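Local coordinates for protein isomaltose glucohydrolase (Kribbella flavida, PDB 5Z3E) that hydrolyses the alpha-1,6-glucosidic linkage of isomaltose from its non-reducing end, releasing beta-D-glucose and D-glucose, in the intracellular breakdown of a cyclic tetrasaccharide, at residues Val219-Ala224 and Ala233-Ala238; Phe148-Tyr153 and Val182-Ala187; Glu40-Ser45 and Gly386-Leu391. The protein carries 1 engineered substitution. All coordinates share one frame; numbering follows the deposited sequence.

Overall arrangement
All three contacts belong to the (alpha/alpha)6 barrel of glycoside hydrolase family 15. Interactions 1 and 2 are neighbours, with centres 15 Å apart, and they touch: Val237 CG2 of interaction 1 lies 3.7 Å from Leu186 CD2 of interaction 2, so that segment 182-187 packs directly on helix 231-248. Interaction 3 lies on the opposite side of the chain's centre from interaction 2, their nearest atoms about 12 Å apart. It joins the first and last helices and thereby encloses the other two along the chain. Interaction 2 comes closest to the catalytic machinery, with the side chain of Phe148 about 9 Å from that of Glu198, the inferred proton donor.

Interaction 1: residues Val219-Ala224 and Ala233-Ala238; sequences VGTCAA and ATLQVA
The connection between two consecutive helices of the (alpha/alpha)6 barrel, where helix 206-220 ends and the chain returns into helix 231-248, brings Gly220 against Thr234. Gly220 CA and Thr234 CA are 5.4 Å apart, an approach that a glycine makes possible. A beta-carbon on Gly220 would point at the second helix and clash with both Thr234 OG1 and Leu235 CD2. The first helix stops here, Thr221 being the first residue to leave helical backbone angles.

Thr234 presents its two branches to different partners. OG1 comes to 3.1 Å from Gly220 CA, while its hydrogen bond goes to Ser231 O, three residues earlier at the start of its own helix, so a polar atom at a buried position is satisfied without crossing the contact. With chi1 at 64°, that bond is made by OG1 lying between the backbone N and the carbonyl carbon, and the methyl is turned to Val219: CG2 of Thr234 and CG2 of Val219 are 3.8 Å apart, the two side chains crossing at about a right angle. A beta-branched pair packs compactly here, and Val182 of helix 175-188 touches both side chains.

Leu235 takes the more open part of the contact. The end of its side chain lies against the glycine, CD1 resting 3.7 Å from Gly220 O and CD2 3.8 Å from Gly220 CA, so that the bare peptide is sheltered by a leucine. Thr221, whose OG1 is hydrogen-bonded to Val217 O one turn back, adds its methyl at the exposed margin, where Thr221 CG2 stands 4.1 Å from Leu235 CD2.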
ATOM      1  N   VAL A 219     -12.265   9.012   5.123  1.00  6.63           N
ATOM      2  CA  VAL A 219     -13.181   9.142   6.250  1.00  6.63           C
ATOM      3  C   VAL A 219     -13.838  10.509   6.305  1.00  6.91           C
ATOM      4  O   VAL A 219     -15.008  10.605   6.695  1.00  7.60           O
ATOM      5  CB  VAL A 219     -12.512   8.799   7.621  1.00  6.92           C
ATOM      6  CG1 VAL A 219     -12.112   7.341   7.668  1.00  7.71           C
ATOM      7  CG2 VAL A 219     -11.340   9.699   7.962  1.00  7.25           C
ATOM      8  N   GLY A 220     -13.141  11.572   5.911  1.00  6.85           N
ATOM      9  CA  GLY A 220     -13.687  12.907   5.995  1.00  7.28           C
ATOM     10  C   GLY A 220     -14.752  13.230   4.975  1.00  7.64           C
ATOM     11  O   GLY A 220     -15.493  14.202   5.133  1.00  8.82           O
ATOM     12  N   THR A 221     -14.857  12.416   3.917  1.00  7.51           N
ATOM     13  CA  THR A 221     -15.877  12.572   2.882  1.00  7.86           C
ATOM     14  C   THR A 221     -16.902  11.454   2.916  1.00  8.47           C
ATOM     15  O   THR A 221     -17.730  11.351   2.041  1.00 10.83           O
ATOM     16  CB  THR A 221     -15.264  12.672   1.489  1.00  8.23           C
ATOM     17  OG1 THR A 221     -14.625  11.440   1.143  1.00  8.75           O
ATOM     18  CG2 THR A 221     -14.314  13.826   1.351  1.00  9.07           C
ATOM     19  N   CYS A 222     -16.899  10.648   3.971  1.00  8.51           N
ATOM     20  CA  CYS A 222     -17.795   9.510   4.079  1.00  9.21           C
ATOM     21  C   CYS A 222     -19.067   9.928   4.818  1.00  8.70           C
ATOM     22  O   CYS A 222     -19.030  10.280   5.992  1.00  9.19           O
ATOM     23  CB  CYS A 222     -17.083   8.410   4.841  1.00  9.48           C
ATOM     24  SG  CYS A 222     -18.093   6.949   5.128  1.00 11.18           S
ATOM     25  N   ALA A 223     -20.196   9.869   4.133  1.00  9.80           N
ATOM     26  CA  ALA A 223     -21.446  10.325   4.716  1.00 10.53           C
ATOM     27  C   ALA A 223     -21.786   9.583   6.008  1.00 10.68           C
ATOM     28  O   ALA A 223     -22.335  10.168   6.942  1.00 11.45           O
ATOM     29  CB  ALA A 223     -22.585  10.198   3.711  1.00 13.09           C
ATOM     30  N   ALA A 224     -21.483   8.287   6.074  1.00 10.35           N
ATOM     31  CA  ALA A 224     -21.767   7.515   7.275  1.00 10.99           C
ATOM     32  C   ALA A 224     -21.005   8.042   8.487  1.00 10.12           C
ATOM     33  O   ALA A 224     -21.394   7.759   9.627  1.00 11.70           O
ATOM     34  CB  ALA A 224     -21.460   6.043   7.067  1.00 12.36           C
ATOM     35  N   ALA A 233     -11.635  17.807  11.041  1.00  7.67           N
ATOM     36  CA  ALA A 233     -10.197  17.778  11.235  1.00  8.04           C
ATOM     37  C   ALA A 233      -9.513  16.939  10.165  1.00  7.36           C
ATOM     38  O   ALA A 233      -8.416  17.280   9.717  1.00  7.92           O
ATOM     39  CB  ALA A 233      -9.860  17.267  12.619  1.00  9.27           C
ATOM     40  N   THR A 234     -10.134  15.819   9.770  1.00  6.82           N
ATOM     41  CA  THR A 234      -9.495  14.955   8.785  1.00  6.51           C
ATOM     42  C   THR A 234      -9.260  15.683   7.468  1.00  6.71           C
ATOM     43  O   THR A 234      -8.208  15.522   6.852  1.00  7.28           O
ATOM     44  CB  THR A 234     -10.252  13.649   8.592  1.00  6.62           C
ATOM     45  OG1 THR A 234     -11.546  13.850   8.054  1.00  7.59           O
ATOM     46  CG2 THR A 234     -10.269  12.830   9.873  1.00  7.36           C
ATOM     47  N   LEU A 235     -10.236  16.475   7.016  1.00  6.75           N
ATOM     48  CA  LEU A 235     -10.054  17.198   5.758  1.00  6.73           C
ATOM     49  C   LEU A 235      -9.087  18.368   5.905  1.00  6.69           C
ATOM     50  O   LEU A 235      -8.379  18.706   4.951  1.00  7.03           O
ATOM     51  CB  LEU A 235     -11.370  17.628   5.146  1.00  7.57           C
ATOM     52  CG  LEU A 235     -12.303  16.484   4.760  1.00  8.52           C
ATOM     53  CD1 LEU A 235     -13.451  17.006   3.933  1.00 10.52           C
ATOM     54  CD2 LEU A 235     -11.571  15.357   4.013  1.00  9.86           C
ATOM     55  N   GLN A 236      -9.054  19.001   7.075  1.00  7.08           N
ATOM     56  CA  GLN A 236      -8.114  20.090   7.289  1.00  7.46           C
ATOM     57  C   GLN A 236      -6.673  19.561   7.289  1.00  7.18           C
ATOM     58  O   GLN A 236      -5.788  20.166   6.689  1.00  7.57           O
ATOM     59  CB  GLN A 236      -8.438  20.850   8.553  1.00  8.28           C
ATOM     60  CG  GLN A 236      -7.771  22.232   8.550  1.00  9.34           C
ATOM     61  CD  GLN A 236      -8.450  23.238   7.609  1.00  9.37           C
ATOM     62  OE1 GLN A 236      -9.655  23.442   7.702  1.00 11.12           O
ATOM     63  NE2 GLN A 236      -7.735  23.846   6.693  1.00 10.50           N
ATOM     64  N   VAL A 237      -6.440  18.425   7.955  1.00  7.08           N
ATOM     65  CA  VAL A 237      -5.110  17.820   7.951  1.00  7.16           C
ATOM     66  C   VAL A 237      -4.764  17.326   6.548  1.00  6.79           C
ATOM     67  O   VAL A 237      -3.625  17.502   6.108  1.00  7.10           O
ATOM     68  CB  VAL A 237      -4.977  16.732   9.022  1.00  7.67           C
ATOM     69  CG1 VAL A 237      -3.736  15.885   8.800  1.00  8.36           C
ATOM     70  CG2 VAL A 237      -4.961  17.372  10.390  1.00  9.08           C
ATOM     71  N   ALA A 238      -5.712  16.738   5.823  1.00  6.58           N
ATOM     72  CA  ALA A 238      -5.422  16.347   4.452  1.00  6.87           C
ATOM     73  C   ALA A 238      -4.950  17.565   3.641  1.00  6.63           C
ATOM     74  O   ALA A 238      -4.018  17.463   2.837  1.00  6.91           O
ATOM     75  CB  ALA A 238      -6.603  15.660   3.816  1.00  6.97           C
TER

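Interaction 2: residues Phe148-Tyr153 and Val182-Ala187; sequences FQTDGY and VDYLLA
Phe148 opens the contact with its ring edge: CE1 meets Tyr184 OH at 3.7 Å, the oxygen lying in the plane of the phenyl ring. This is the loop that leads into helix 151-167 of the (alpha/alpha)6 barrel, close to the probable substrate site; the Phe148 side chain is about 7 Å from that of Trp145, which by similarity binds substrate.

At Gln149 the backbone takes over. Its carbonyl oxygen accepts a hydrogen bond from a water, 2.8 Å from Gln149 O, that is also hydrogen-bonded to Tyr184 OH (water O to OH 2.6 Å), and this bridge ties the loop to helix 175-188. The hydroxyl has a further partner in Leu130 N, so a tyrosine suits the place: its ring packs while its buried oxygen is held by polar neighbours.

Thr150 follows, its O lying 3.8 Å from Leu185 CD2 and its methyl approaching the Tyr184 ring obliquely.

Tyr153, in the first turn of the helix, completes the contact. It forms a T-shaped pair with Tyr184, centroids 5.2 Å apart and planes at 70°, in which Tyr184 turns its edge to the face of Tyr153; the closest atoms are Tyr153 CD2 and Tyr184 CE2 at 3.8 Å. Tyr184 reaches across because its CG is anti to the backbone N (chi1 -175°). Tyr153 OH is hydrogen-bonded to Pro131 O, which fixes the far end of the ring. The methyls of Leu185 pack on the stem of Tyr153, CD2 lying 4.1 Å from Tyr153 CB.

Gln149 NE2 also hydrogen-bonds the backbone O of Asp195, the predicted proton acceptor. Around this core, helix 206-220 packs on Thr150 through Thr208 and Ile212, helix 108-119 touches Tyr184 through Leu114, and helix 231-248 packs through Ala233 against Leu186.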
ATOM      1  N   PHE A 148       9.600   2.032  12.229  1.00  8.37           N
ATOM      2  CA  PHE A 148       8.478   2.954  12.412  1.00  8.14           C
ATOM      3  C   PHE A 148       7.941   3.478  11.074  1.00  7.55           C
ATOM      4  O   PHE A 148       8.675   4.102  10.299  1.00  8.12           O
ATOM      5  CB  PHE A 148       8.925   4.156  13.264  1.00  8.66           C
ATOM      6  CG  PHE A 148       7.905   5.246  13.367  1.00  7.98           C
ATOM      7  CD1 PHE A 148       6.602   4.990  13.756  1.00  8.81           C
ATOM      8  CD2 PHE A 148       8.247   6.555  13.090  1.00  8.26           C
ATOM      9  CE1 PHE A 148       5.665   5.990  13.818  1.00  9.11           C
ATOM     10  CE2 PHE A 148       7.299   7.571  13.154  1.00  8.56           C
ATOM     11  CZ  PHE A 148       6.019   7.288  13.515  1.00  8.76           C
ATOM     12  N   GLN A 149       6.642   3.267  10.844  0.56  7.36           N
ATOM     13  CA  GLN A 149       5.952   3.661   9.620  0.56  7.31           C
ATOM     14  C   GLN A 149       4.545   4.091   9.982  0.56  7.40           C
ATOM     15  O   GLN A 149       3.895   3.409  10.794  0.56  7.74           O
ATOM     16  CB  GLN A 149       5.816   2.482   8.640  0.56  7.75           C
ATOM     17  CG  GLN A 149       7.137   2.047   8.006  0.56  8.11           C
ATOM     18  CD  GLN A 149       6.989   0.826   7.092  0.56  8.82           C
ATOM     19  OE1 GLN A 149       6.094   0.024   7.266  0.56 11.04           O
ATOM     20  NE2 GLN A 149       7.858   0.690   6.116  0.56  9.43           N
ATOM     21  N   THR A 150       4.023   5.125   9.332  1.00  7.17           N
ATOM     22  CA  THR A 150       2.631   5.521   9.517  1.00  7.40           C
ATOM     23  C   THR A 150       1.739   5.200   8.323  1.00  7.25           C
ATOM     24  O   THR A 150       0.523   5.349   8.422  1.00  8.34           O
ATOM     25  CB  THR A 150       2.563   7.001   9.844  1.00  7.83           C
ATOM     26  OG1 THR A 150       3.309   7.674   8.845  1.00  7.77           O
ATOM     27  CG2 THR A 150       3.094   7.282  11.258  1.00  9.88           C
ATOM     28  N   ASP A 151       2.312   4.785   7.194  1.00  7.25           N
ATOM     29  CA  ASP A 151       1.512   4.615   5.977  1.00  7.86           C
ATOM     30  C   ASP A 151       0.397   3.603   6.129  1.00  7.47           C
ATOM     31  O   ASP A 151      -0.694   3.787   5.575  1.00  7.77           O
ATOM     32  CB  ASP A 151       2.388   4.234   4.771  1.00  8.46           C
ATOM     33  CG  ASP A 151       3.101   2.936   4.943  1.00  8.63           C
ATOM     34  OD1 ASP A 151       3.991   2.879   5.820  1.00  9.11           O
ATOM     35  OD2 ASP A 151       2.748   1.967   4.239  1.00 10.88           O
ATOM     36  N   GLY A 152       0.657   2.504   6.830  1.00  7.47           N
ATOM     37  CA  GLY A 152      -0.299   1.414   6.850  1.00  7.78           C
ATOM     38  C   GLY A 152      -1.619   1.790   7.487  1.00  6.89           C
ATOM     39  O   GLY A 152      -2.679   1.312   7.092  1.00  7.19           O
ATOM     40  N   TYR A 153      -1.576   2.660   8.495  1.00  7.14           N
ATOM     41  CA  TYR A 153      -2.789   3.112   9.143  1.00  7.51           C
ATOM     42  C   TYR A 153      -3.638   3.946   8.192  1.00  7.19           C
ATOM     43  O   TYR A 153      -4.865   3.849   8.196  1.00  7.70           O
ATOM     44  CB  TYR A 153      -2.432   3.893  10.444  1.00  8.08           C
ATOM     45  CG  TYR A 153      -1.694   2.994  11.422  1.00  8.19           C
ATOM     46  CD1 TYR A 153      -2.382   2.056  12.183  1.00  9.47           C
ATOM     47  CD2 TYR A 153      -0.325   3.011  11.558  1.00  8.64           C
ATOM     48  CE1 TYR A 153      -1.717   1.155  12.992  1.00  9.51           C
ATOM     49  CE2 TYR A 153       0.347   2.114  12.351  1.00  9.13           C
ATOM     50  CZ  TYR A 153      -0.350   1.150  13.063  1.00  8.83           C
ATOM     51  OH  TYR A 153       0.241   0.193  13.841  1.00  9.54           O
ATOM     52  N   VAL A 182      -7.606   7.172  13.192  1.00  6.31           N
ATOM     53  CA  VAL A 182      -7.742   8.589  12.902  1.00  6.22           C
ATOM     54  C   VAL A 182      -7.033   9.419  13.954  1.00  6.32           C
ATOM     55  O   VAL A 182      -6.267  10.331  13.633  1.00  6.80           O
ATOM     56  CB  VAL A 182      -9.219   9.018  12.770  1.00  6.66           C
ATOM     57  CG1 VAL A 182      -9.330  10.524  12.716  1.00  7.54           C
ATOM     58  CG2 VAL A 182      -9.862   8.399  11.544  1.00  6.97           C
ATOM     59  N   ASP A 183      -7.287   9.142  15.230  1.00  6.67           N
ATOM     60  CA  ASP A 183      -6.650   9.932  16.283  1.00  7.37           C
ATOM     61  C   ASP A 183      -5.128   9.864  16.159  1.00  6.99           C
ATOM     62  O   ASP A 183      -4.432  10.861  16.354  1.00  7.76           O
ATOM     63  CB  ASP A 183      -7.089   9.442  17.660  1.00  7.97           C
ATOM     64  CG  ASP A 183      -8.502   9.862  18.051  1.00  9.10           C
ATOM     65  OD1 ASP A 183      -9.068  10.788  17.446  1.00 10.53           O
ATOM     66  OD2 ASP A 183      -8.991   9.281  19.054  1.00 11.06           O
ATOM     67  N   TYR A 184      -4.604   8.674  15.884  1.00  6.85           N
ATOM     68  CA  TYR A 184      -3.164   8.485  15.737  1.00  6.83           C
ATOM     69  C   TYR A 184      -2.625   9.316  14.570  1.00  6.69           C
ATOM     70  O   TYR A 184      -1.618  10.026  14.717  1.00  7.40           O
ATOM     71  CB  TYR A 184      -2.911   6.998  15.540  1.00  7.13           C
ATOM     72  CG  TYR A 184      -1.455   6.591  15.480  1.00  7.10           C
ATOM     73  CD1 TYR A 184      -0.632   6.679  16.585  1.00  7.50           C
ATOM     74  CD2 TYR A 184      -0.904   6.054  14.322  1.00  7.91           C
ATOM     75  CE1 TYR A 184       0.683   6.254  16.551  1.00  7.49           C
ATOM     76  CE2 TYR A 184       0.401   5.609  14.274  1.00  8.04           C
ATOM     77  CZ  TYR A 184       1.194   5.695  15.393  1.00  7.67           C
ATOM     78  OH  TYR A 184       2.475   5.234  15.444  1.00  8.36           O
ATOM     79  N   LEU A 185      -3.268   9.226  13.409  1.00  6.56           N
ATOM     80  CA  LEU A 185      -2.783   9.942  12.248  1.00  6.54           C
ATOM     81  C   LEU A 185      -2.911  11.441  12.362  1.00  6.65           C
ATOM     82  O   LEU A 185      -2.039  12.174  11.894  1.00  7.36           O
ATOM     83  CB  LEU A 185      -3.479   9.437  10.990  1.00  6.83           C
ATOM     84  CG  LEU A 185      -3.132   8.010  10.586  1.00  7.42           C
ATOM     85  CD1 LEU A 185      -3.975   7.579   9.419  1.00  9.16           C
ATOM     86  CD2 LEU A 185      -1.650   7.870  10.296  1.00  8.19           C
ATOM     87  N   LEU A 186      -3.981  11.932  12.991  1.00  6.69           N
ATOM     88  CA  LEU A 186      -4.110  13.377  13.158  1.00  7.29           C
ATOM     89  C   LEU A 186      -2.950  13.922  13.994  1.00  7.75           C
ATOM     90  O   LEU A 186      -2.518  15.046  13.787  1.00  8.99           O
ATOM     91  CB  LEU A 186      -5.451  13.754  13.777  1.00  7.51           C
ATOM     92  CG  LEU A 186      -6.675  13.512  12.905  1.00  8.09           C
ATOM     93  CD1 LEU A 186      -7.924  13.806  13.712  1.00  9.92           C
ATOM     94  CD2 LEU A 186      -6.667  14.349  11.649  1.00 10.07           C
ATOM     95  N   ALA A 187      -2.469  13.139  14.951  1.00  7.77           N
ATOM     96  CA  ALA A 187      -1.357  13.555  15.793  1.00  8.47           C
ATOM     97  C   ALA A 187      -0.005  13.436  15.120  1.00  7.95           C
ATOM     98  O   ALA A 187       0.886  14.235  15.417  1.00  9.47           O
ATOM     99  CB  ALA A 187      -1.357  12.742  17.070  1.00 10.02           C
TER
HETATM  100  O   HOH W   1       3.195   3.566  13.530  1.00  8.98           O

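Interaction 3: residues Glu40-Ser45 and Gly386-Leu391; sequences ELARHS and GMYLIL
The segments Glu40-Ser45 and Gly386-Leu391 approach to 9.4 Å between axes and cross at -134°, their CA atoms nearest at Ala42 and Leu389, 6.1 Å apart. They pair helix 32-52 with helix 382-394, the first and last helices of the (alpha/alpha)6 barrel chain, consistent with closing the ring of helices.

Tyr388 is the wedge. One ring face receives Leu41 in a CH-pi contact, CD2 standing 3.8 Å from the centroid and 24° off the ring normal. Ala42 CB lies at the ring edge, in its plane, 4.0 Å from Tyr388 CE2; so small a residue lets the flat ring slide in against the helix backbone. The hydroxyl goes on to hydrogen-bond Leu38 O. A phenylalanine in place of Tyr388 would probably leave Leu38 O without this partner and the far end of the ring less firmly held.

Leu389 packs beside the tyrosine, its CD2 3.6 Å from Ala42 O and its CG 3.9 Å from Ser45 CB. Ser45 is compact enough for this seam, and its OG, which also pairs with His385 ND1, donates to Leu41 O at 2.8 Å. Ser45 N reaches the same carbonyl oxygen from the opposite face of its plane.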
ATOM      1  N   GLU A  40      -7.642 -16.919 -15.428  1.00 14.84           N
ATOM      2  CA  GLU A  40      -7.121 -17.954 -14.557  1.00 15.82           C
ATOM      3  C   GLU A  40      -6.221 -17.386 -13.454  1.00 15.01           C
ATOM      4  O   GLU A  40      -6.323 -17.798 -12.301  1.00 15.11           O
ATOM      5  CB  GLU A  40      -6.375 -19.013 -15.379  1.00 18.67           C
ATOM      6  CG  GLU A  40      -5.638 -19.996 -14.517  1.00 22.44           C
ATOM      7  CD  GLU A  40      -6.450 -20.765 -13.499  1.00 26.76           C
ATOM      8  OE1 GLU A  40      -7.722 -20.810 -13.581  1.00 27.08           O
ATOM      9  OE2 GLU A  40      -5.781 -21.400 -12.608  1.00 35.85           O
ATOM     10  N   LEU A  41      -5.377 -16.426 -13.805  1.00 14.20           N
ATOM     11  CA  LEU A  41      -4.525 -15.811 -12.793  1.00 14.08           C
ATOM     12  C   LEU A  41      -5.361 -15.020 -11.782  1.00 13.10           C
ATOM     13  O   LEU A  41      -5.003 -14.953 -10.617  1.00 13.49           O
ATOM     14  CB  LEU A  41      -3.497 -14.916 -13.468  1.00 14.05           C
ATOM     15  CG  LEU A  41      -2.477 -14.209 -12.587  1.00 15.46           C
ATOM     16  CD1 LEU A  41      -1.771 -15.164 -11.621  1.00 18.25           C
ATOM     17  CD2 LEU A  41      -1.454 -13.498 -13.450  1.00 17.01           C
ATOM     18  N   ALA A  42      -6.476 -14.446 -12.205  1.00 12.80           N
ATOM     19  CA  ALA A  42      -7.368 -13.776 -11.255  1.00 13.23           C
ATOM     20  C   ALA A  42      -7.986 -14.789 -10.301  1.00 12.69           C
ATOM     21  O   ALA A  42      -8.023 -14.566  -9.086  1.00 13.10           O
ATOM     22  CB  ALA A  42      -8.431 -12.973 -11.982  1.00 13.83           C
ATOM     23  N   ARG A  43      -8.506 -15.895 -10.826  1.00 13.73           N
ATOM     24  CA  ARG A  43      -9.097 -16.927  -9.981  1.00 14.50           C
ATOM     25  C   ARG A  43      -8.059 -17.446  -9.006  1.00 13.71           C
ATOM     26  O   ARG A  43      -8.319 -17.587  -7.814  1.00 14.19           O
ATOM     27  CB  ARG A  43      -9.642 -18.076 -10.885  1.00 16.70           C
ATOM     28  CG  ARG A  43     -10.349 -19.095 -10.138  1.00 22.07           C
ATOM     29  CD  ARG A  43     -10.281 -20.455 -10.852  1.00 24.15           C
ATOM     30  NE  ARG A  43      -8.903 -20.972 -10.948  1.00 24.35           N
ATOM     31  CZ  ARG A  43      -8.148 -21.374  -9.911  1.00 24.01           C
ATOM     32  NH1 ARG A  43      -8.622 -21.428  -8.683  1.00 25.77           N
ATOM     33  NH2 ARG A  43      -6.902 -21.764 -10.130  1.00 25.39           N
ATOM     34  N   HIS A  44      -6.854 -17.746  -9.497  1.00 13.84           N
ATOM     35  CA  HIS A  44      -5.800 -18.228  -8.638  1.00 14.08           C
ATOM     36  C   HIS A  44      -5.417 -17.196  -7.587  1.00 13.51           C
ATOM     37  O   HIS A  44      -5.128 -17.558  -6.449  1.00 13.94           O
ATOM     38  CB  HIS A  44      -4.564 -18.627  -9.461  1.00 15.04           C
ATOM     39  CG  HIS A  44      -3.400 -19.028  -8.630  1.00 14.75           C
ATOM     40  ND1 HIS A  44      -3.361 -20.218  -7.916  1.00 16.95           N
ATOM     41  CD2 HIS A  44      -2.259 -18.370  -8.319  1.00 16.25           C
ATOM     42  CE1 HIS A  44      -2.240 -20.271  -7.228  1.00 18.30           C
ATOM     43  NE2 HIS A  44      -1.549 -19.175  -7.459  1.00 18.01           N
ATOM     44  N   SER A  45      -5.404 -15.919  -7.959  1.00 12.88           N
ATOM     45  CA  SER A  45      -5.076 -14.869  -7.009  1.00 11.86           C
ATOM     46  C   SER A  45      -6.057 -14.860  -5.848  1.00 12.08           C
ATOM     47  O   SER A  45      -5.663 -14.744  -4.683  1.00 12.46           O
ATOM     48  CB  SER A  45      -5.064 -13.512  -7.700  1.00 11.80           C
ATOM     49  OG  SER A  45      -3.951 -13.375  -8.585  1.00 12.54           O
ATOM     50  N   GLY A 386      -3.001  -9.205  -4.719  1.00  9.29           N
ATOM     51  CA  GLY A 386      -4.007  -8.184  -4.510  1.00  9.58           C
ATOM     52  C   GLY A 386      -3.962  -7.100  -5.560  1.00  8.89           C
ATOM     53  O   GLY A 386      -5.001  -6.669  -6.062  1.00  9.31           O
ATOM     54  N   MET A 387      -2.759  -6.645  -5.881  1.00  8.85           N
ATOM     55  CA  MET A 387      -2.606  -5.611  -6.889  1.00  9.24           C
ATOM     56  C   MET A 387      -2.990  -6.098  -8.283  1.00  9.47           C
ATOM     57  O   MET A 387      -3.556  -5.347  -9.079  1.00 10.13           O
ATOM     58  CB  MET A 387      -1.183  -5.062  -6.928  1.00 10.09           C
ATOM     59  CG  MET A 387      -0.710  -4.389  -5.723  1.00 11.92           C
ATOM     60  SD  MET A 387      -1.742  -2.933  -5.215  1.00 10.20           S
ATOM     61  CE  MET A 387      -1.365  -1.808  -6.489  1.00 17.79           C
ATOM     62  N   TYR A 388      -2.676  -7.357  -8.590  1.00 10.04           N
ATOM     63  CA  TYR A 388      -3.121  -7.942  -9.851  1.00 10.69           C
ATOM     64  C   TYR A 388      -4.648  -7.881  -9.955  1.00 10.33           C
ATOM     65  O   TYR A 388      -5.201  -7.471 -10.992  1.00 11.06           O
ATOM     66  CB  TYR A 388      -2.639  -9.391  -9.972  1.00 11.54           C
ATOM     67  CG  TYR A 388      -3.148 -10.022 -11.241  1.00 12.05           C
ATOM     68  CD1 TYR A 388      -2.509  -9.800 -12.436  1.00 13.11           C
ATOM     69  CD2 TYR A 388      -4.311 -10.786 -11.238  1.00 12.98           C
ATOM     70  CE1 TYR A 388      -3.015 -10.331 -13.609  1.00 15.37           C
ATOM     71  CE2 TYR A 388      -4.829 -11.298 -12.389  1.00 14.31           C
ATOM     72  CZ  TYR A 388      -4.179 -11.111 -13.570  1.00 15.40           C
ATOM     73  OH  TYR A 388      -4.685 -11.601 -14.759  1.00 17.17           O
ATOM     74  N   LEU A 389      -5.332  -8.269  -8.876  1.00 10.03           N
ATOM     75  CA  LEU A 389      -6.784  -8.208  -8.871  1.00 10.18           C
ATOM     76  C   LEU A 389      -7.306  -6.801  -9.092  1.00  9.67           C
ATOM     77  O   LEU A 389      -8.288  -6.607  -9.821  1.00 10.19           O
ATOM     78  CB  LEU A 389      -7.347  -8.796  -7.584  1.00 10.17           C
ATOM     79  CG  LEU A 389      -7.210 -10.311  -7.449  1.00 11.17           C
ATOM     80  CD1 LEU A 389      -7.709 -10.736  -6.091  1.00 12.27           C
ATOM     81  CD2 LEU A 389      -8.003 -11.032  -8.556  1.00 13.32           C
ATOM     82  N   ILE A 390      -6.693  -5.804  -8.458  1.00  9.13           N
ATOM     83  CA  ILE A 390      -7.120  -4.428  -8.647  1.00  9.11           C
ATOM     84  C   ILE A 390      -6.978  -4.017 -10.105  1.00  9.28           C
ATOM     85  O   ILE A 390      -7.900  -3.459 -10.687  1.00 10.09           O
ATOM     86  CB  ILE A 390      -6.366  -3.466  -7.709  1.00  9.03           C
ATOM     87  CG1 ILE A 390      -6.680  -3.768  -6.249  1.00  8.98           C
ATOM     88  CG2 ILE A 390      -6.716  -2.025  -8.057  1.00  9.33           C
ATOM     89  CD1 ILE A 390      -5.814  -3.028  -5.245  1.00  8.95           C
ATOM     90  N   LEU A 391      -5.808  -4.251 -10.695  1.00  9.61           N
ATOM     91  CA  LEU A 391      -5.592  -3.807 -12.062  1.00 10.07           C
ATOM     92  C   LEU A 391      -6.514  -4.567 -13.044  1.00 10.45           C
ATOM     93  O   LEU A 391      -7.092  -3.977 -13.959  1.00 11.14           O
ATOM     94  CB  LEU A 391      -4.125  -3.962 -12.443  1.00 10.20           C
ATOM     95  CG  LEU A 391      -3.778  -3.551 -13.880  1.00 10.39           C
ATOM     96  CD1 LEU A 391      -4.275  -2.174 -14.219  1.00 11.11           C
ATOM     97  CD2 LEU A 391      -2.277  -3.682 -14.093  1.00 11.86           C
TER